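Pectate lyase II (Xanthomonas campestris pv. campestris, PDB 2QY1) probably acts as a pectate lyase, cleaving pectic polysaccharide chains by beta-elimination. Local coordinates at residues T141-S144 / A149-D152; I275-P280 / A287-W292. The protein carries 2 engineered substitutions. One frame throughout, in Å; residues are numbered along the deposited sequence.

Overall arrangement
Both contacts belong to the periphery of a parallel beta-helix, and they illustrate how such a repetitive core is finished by irregular chain. Contact 1 comes first along the sequence and is complete before contact 2 begins; it lies in the loop between strands 129-137 and 155-158. Contact 2 sits far along the chain, where 275-276 and 287-288 both pair with strand 245-255. Their centres are 27 Å apart and their nearest atoms about 16 Å, so they belong to the same beta-helix but do not touch. One joins two parts of a loop at the C56-C143 disulfide, and the other joins the two segments that pair with strand 245-255.

Contact 1: T141-S144 / A149-D152; sequences TKCS and ASFD
Matching first torsions bring C143 and S150 together: each turns its heteroatom beside its own backbone N and anti to the carbonyl carbon (chi1 -62° for C143 SG, -63° for S150 OG). The serine hydroxyl oxygen is thereby presented to the backbone of the other segment, and C143 N donates to S150 OG over 2.8 Å. This hydrogen bond is nearly straight, with an N-H...O angle of 163°, and it gives a backbone amide of a loop with no regular structure a partner from a buried side chain.

The cysteine side chain lies alongside the same hydroxyl. C143 CB comes to 3.3 Å from S150 OG, and C143 SG lies 3.5 Å from that oxygen, close also to S150 CB. One serine therefore both accepts the amide's hydrogen bond and packs against the sulfur branch. C143 SG is bonded to C56 SG, so the hydrogen-bonded amide belongs to the same residue as the disulfide.

Both segments belong to one long loop of the parallel beta-helix, leading from strand 129-137 to strand 155-158 of the four-stranded parallel sheet. Here the serine hydroxyl takes the place that the carbonyl of a neighbouring strand would have within a sheet. Around the serine, T141 O approaches S150 CB at 3.6 Å, while K142 CA lies 3.7 Å from S150 OG, so the backbone of 141-143 passes close by the serine.

K142 turns away from this contact, and its NZ forms a salt bridge with E205 and a hydrogen bond with L140 O. Further along, the F151 side chain rests on V55, next to the other half of the disulfide, and on A138, while W59 touches C143.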
loop_
_atom_site.group_PDB
_atom_site.type_symbol
_atom_site.label_atom_id
_atom_site.label_comp_id
_atom_site.label_asym_id
_atom_site.label_seq_id
_atom_site.Cartn_x
_atom_site.Cartn_y
_atom_site.Cartn_z
ATOM N N THR A 141 -17.453 -8.105 0.346
ATOM C CA THR A 141 -18.807 -8.130 -0.198
ATOM C C THR A 141 -18.899 -7.292 -1.476
ATOM O O THR A 141 -18.364 -6.179 -1.547
ATOM C CB THR A 141 -19.847 -7.658 0.855
ATOM O OG1 THR A 141 -19.897 -8.603 1.930
ATOM C CG2 THR A 141 -21.238 -7.536 0.247
ATOM N N LYS A 142 -19.557 -7.852 -2.488
ATOM C CA LYS A 142 -19.802 -7.143 -3.735
ATOM C C LYS A 142 -21.240 -6.642 -3.754
ATOM O O LYS A 142 -22.180 -7.389 -4.029
ATOM C CB LYS A 142 -19.466 -8.026 -4.941
ATOM C CG LYS A 142 -17.967 -8.160 -5.156
ATOM C CD LYS A 142 -17.576 -9.496 -5.763
ATOM C CE LYS A 142 -16.054 -9.690 -5.721
ATOM N NZ LYS A 142 -15.478 -9.620 -4.334
ATOM N N CYS A 143 -21.385 -5.359 -3.434
ATOM C CA CYS A 143 -22.685 -4.736 -3.203
ATOM C C CYS A 143 -23.530 -4.608 -4.456
ATOM O O CYS A 143 -23.010 -4.332 -5.541
ATOM C CB CYS A 143 -22.490 -3.363 -2.560
ATOM S SG CYS A 143 -21.697 -3.473 -0.950
ATOM N N SER A 144 -24.838 -4.809 -4.288
ATOM C CA SER A 144 -25.801 -4.671 -5.370
ATOM C C SER A 144 -25.688 -3.296 -6.023
ATOM O O SER A 144 -25.721 -2.272 -5.338
ATOM C CB SER A 144 -27.222 -4.886 -4.847
ATOM O OG SER A 144 -28.180 -4.737 -5.882
ATOM N N ALA A 149 -16.945 -1.860 -7.755
ATOM C CA ALA A 149 -16.390 -0.859 -6.851
ATOM C C ALA A 149 -17.219 -0.596 -5.590
ATOM O O ALA A 149 -17.721 0.514 -5.396
ATOM C CB ALA A 149 -16.165 0.445 -7.617
ATOM N N SER A 150 -17.352 -1.607 -4.731
ATOM C CA SER A 150 -17.983 -1.412 -3.423
ATOM C C SER A 150 -17.046 -0.615 -2.517
ATOM O O SER A 150 -17.493 0.140 -1.648
ATOM C CB SER A 150 -18.351 -2.752 -2.777
ATOM O OG SER A 150 -19.306 -3.444 -3.563
ATOM N N PHE A 151 -15.746 -0.812 -2.730
ATOM C CA PHE A 151 -14.684 -0.026 -2.106
ATOM C C PHE A 151 -13.576 0.193 -3.141
ATOM O O PHE A 151 -13.695 -0.280 -4.272
ATOM C CB PHE A 151 -14.163 -0.729 -0.845
ATOM C CG PHE A 151 -15.211 -0.884 0.225
ATOM C CD1 PHE A 151 -15.429 0.131 1.156
ATOM C CD2 PHE A 151 -16.007 -2.028 0.276
ATOM C CE1 PHE A 151 -16.413 -0.002 2.138
ATOM C CE2 PHE A 151 -16.996 -2.168 1.248
ATOM C CZ PHE A 151 -17.198 -1.153 2.182
ATOM N N ASP A 152 -12.524 0.925 -2.775
ATOM C CA ASP A 152 -11.426 1.210 -3.713
ATOM C C ASP A 152 -10.082 0.698 -3.185
ATOM O O ASP A 152 -10.035 -0.314 -2.493
ATOM C CB ASP A 152 -11.377 2.705 -4.062
ATOM C CG ASP A 152 -10.214 3.068 -4.990
ATOM O OD1 ASP A 152 -9.306 3.793 -4.538
ATOM O OD2 ASP A 152 -10.199 2.632 -6.164
#

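Contact 2: I275-P280 / A287-W292; sequences ITWGTP and ANATNW
The indole of W277 packs against N288, A289 and T290. Its CG lies beside the backbone N and anti to the carbonyl carbon (chi1 -61°), and the ring extends past N288 and T290, whose side chains run in the opposite direction. Over one face lies T290 CA, 4.1 Å from the centroid of the six-membered ring, which makes a CH-pi contact; T290 CG2 reaches toward the pyrrole side. At the far end of the ring the approach is oblique: W277 CH2 is 3.3 Å from A289 O and 4.2 Å from A289 CB. N288 CB comes obliquely to W277 CE3 at 3.6 Å, and the asparagine amide is tilted 42° from the indole plane.

Direct hydrogen bonding between the segments falls to that amide. N288 ND2 donates to G278 O over 2.9 Å at an N-H...O angle of 158°; the acceptor lies close to the amide plane, whereas the donor stands above the carbonyl plane of G278. R256 gives a hydrogen bond both to G278 O and to N288 OD1, and T254 OG1 also bonds N288 OD1, so both ends of the amide are held and its rotation is fixed.

A water supplies the third kind of link. It accepts from W277 NE1 at 3.3 Å, donates to T290 O at 2.7 Å and accepts weakly from W292 NE1, thereby joining both tryptophans to the turn backbone.

That turn is an inverse gamma turn centred on A289, running into a type I beta turn from A289 to W292. It follows strand 287-288, which runs antiparallel to strand 245-255, while the short, weakly bonded strand 275-276 runs parallel to it, so the contact joins two segments that pair with one strand of a parallel beta-helix, the fold of polysaccharide lyase family 1.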
loop_
_atom_site.group_PDB
_atom_site.type_symbol
_atom_site.label_atom_id
_atom_site.label_comp_id
_atom_site.label_asym_id
_atom_site.label_seq_id
_atom_site.Cartn_x
_atom_site.Cartn_y
_atom_site.Cartn_z
ATOM N N ILE A 275 -1.106 -23.333 -1.949
ATOM C CA ILE A 275 -0.779 -22.549 -3.137
ATOM C C ILE A 275 -1.562 -23.102 -4.320
ATOM O O ILE A 275 -1.474 -24.293 -4.627
ATOM C CB ILE A 275 0.736 -22.593 -3.478
ATOM C CG1 ILE A 275 1.609 -22.410 -2.223
ATOM C CG2 ILE A 275 1.076 -21.584 -4.583
ATOM C CD1 ILE A 275 1.552 -21.035 -1.572
ATOM N N THR A 276 -2.339 -22.241 -4.972
ATOM C CA THR A 276 -3.075 -22.632 -6.177
ATOM C C THR A 276 -2.772 -21.684 -7.332
ATOM O O THR A 276 -2.279 -20.577 -7.124
ATOM C CB THR A 276 -4.604 -22.714 -5.942
ATOM O OG1 THR A 276 -5.100 -21.446 -5.495
ATOM C CG2 THR A 276 -4.941 -23.789 -4.915
ATOM N N TRP A 277 -3.061 -22.133 -8.549
ATOM C CA TRP A 277 -2.787 -21.355 -9.749
ATOM C C TRP A 277 -3.964 -21.402 -10.716
ATOM O O TRP A 277 -4.715 -22.380 -10.749
ATOM C CB TRP A 277 -1.527 -21.873 -10.446
ATOM C CG TRP A 277 -0.281 -21.785 -9.616
ATOM C CD1 TRP A 277 0.246 -22.761 -8.818
ATOM C CD2 TRP A 277 0.600 -20.661 -9.510
ATOM N NE1 TRP A 277 1.399 -22.311 -8.217
ATOM C CE2 TRP A 277 1.640 -21.026 -8.626
ATOM C CE3 TRP A 277 0.610 -19.378 -10.076
ATOM C CZ2 TRP A 277 2.681 -20.154 -8.293
ATOM C CZ3 TRP A 277 1.645 -18.511 -9.745
ATOM C CH2 TRP A 277 2.669 -18.905 -8.863
ATOM N N GLY A 278 -4.111 -20.342 -11.507
ATOM C CA GLY A 278 -5.162 -20.256 -12.512
ATOM C C GLY A 278 -4.719 -19.528 -13.765
ATOM O O GLY A 278 -3.717 -18.811 -13.759
ATOM N N THR A 279 -5.472 -19.722 -14.844
ATOM C CA THR A 279 -5.212 -19.063 -16.121
ATOM C C THR A 279 -6.167 -17.876 -16.261
ATOM O O THR A 279 -7.376 -18.030 -16.055
ATOM C CB THR A 279 -5.397 -20.043 -17.306
ATOM O OG1 THR A 279 -4.722 -21.273 -17.023
ATOM C CG2 THR A 279 -4.842 -19.459 -18.601
ATOM N N PRO A 280 -5.631 -16.685 -16.597
ATOM C CA PRO A 280 -6.488 -15.503 -16.710
ATOM C C PRO A 280 -7.421 -15.557 -17.922
ATOM O O PRO A 280 -7.043 -16.078 -18.977
ATOM C CB PRO A 280 -5.486 -14.354 -16.858
ATOM C CG PRO A 280 -4.279 -14.981 -17.447
ATOM C CD PRO A 280 -4.218 -16.369 -16.879
ATOM N N ALA A 287 2.074 -14.896 -17.345
ATOM C CA ALA A 287 3.054 -15.806 -16.759
ATOM C C ALA A 287 2.692 -16.133 -15.313
ATOM O O ALA A 287 2.235 -15.264 -14.565
ATOM C CB ALA A 287 4.454 -15.211 -16.838
ATOM N N ASN A 288 2.883 -17.395 -14.940
ATOM C CA ASN A 288 2.725 -17.850 -13.562
ATOM C C ASN A 288 4.034 -18.459 -13.065
ATOM O O ASN A 288 4.598 -19.341 -13.716
ATOM C CB ASN A 288 1.600 -18.889 -13.455
ATOM C CG ASN A 288 0.205 -18.271 -13.506
ATOM O OD1 ASN A 288 0.018 -17.075 -13.266
ATOM N ND2 ASN A 288 -0.788 -19.103 -13.807
ATOM N N ALA A 289 4.509 -17.993 -11.913
ATOM C CA ALA A 289 5.743 -18.509 -11.315
ATOM C C ALA A 289 5.501 -19.835 -10.585
ATOM O O ALA A 289 5.783 -19.962 -9.391
ATOM C CB ALA A 289 6.347 -17.472 -10.372
ATOM N N THR A 290 4.987 -20.821 -11.322
ATOM C CA THR A 290 4.566 -22.106 -10.756
ATOM C C THR A 290 5.720 -22.861 -10.088
ATOM O O THR A 290 5.523 -23.552 -9.087
ATOM C CB THR A 290 3.879 -22.992 -11.831
ATOM O OG1 THR A 290 2.816 -22.253 -12.447
ATOM C CG2 THR A 290 3.302 -24.263 -11.220
ATOM N N ASN A 291 6.921 -22.710 -10.639
ATOM C CA ASN A 291 8.104 -23.384 -10.107
ATOM C C ASN A 291 9.050 -22.451 -9.352
ATOM O O ASN A 291 10.139 -22.861 -8.941
ATOM C CB ASN A 291 8.832 -24.122 -11.226
ATOM C CG ASN A 291 8.009 -25.256 -11.791
ATOM O OD1 ASN A 291 7.782 -26.261 -11.122
ATOM N ND2 ASN A 291 7.544 -25.094 -13.023
ATOM N N TRP A 292 8.617 -21.203 -9.174
ATOM C CA TRP A 292 9.357 -20.188 -8.411
ATOM C C TRP A 292 10.732 -19.862 -9.006
ATOM O O TRP A 292 11.707 -19.647 -8.280
ATOM C CB TRP A 292 9.447 -20.580 -6.929
ATOM C CG TRP A 292 8.096 -20.656 -6.298
ATOM C CD1 TRP A 292 7.268 -21.744 -6.256
ATOM C CD2 TRP A 292 7.392 -19.590 -5.657
ATOM N NE1 TRP A 292 6.096 -21.422 -5.612
ATOM C CE2 TRP A 292 6.146 -20.106 -5.234
ATOM C CE3 TRP A 292 7.695 -18.248 -5.388
ATOM C CZ2 TRP A 292 5.203 -19.329 -4.557
ATOM C CZ3 TRP A 292 6.755 -17.475 -4.714
ATOM C CH2 TRP A 292 5.525 -18.019 -4.309
HETATM O O HOH W 1 4.127 -23.534 -6.821
#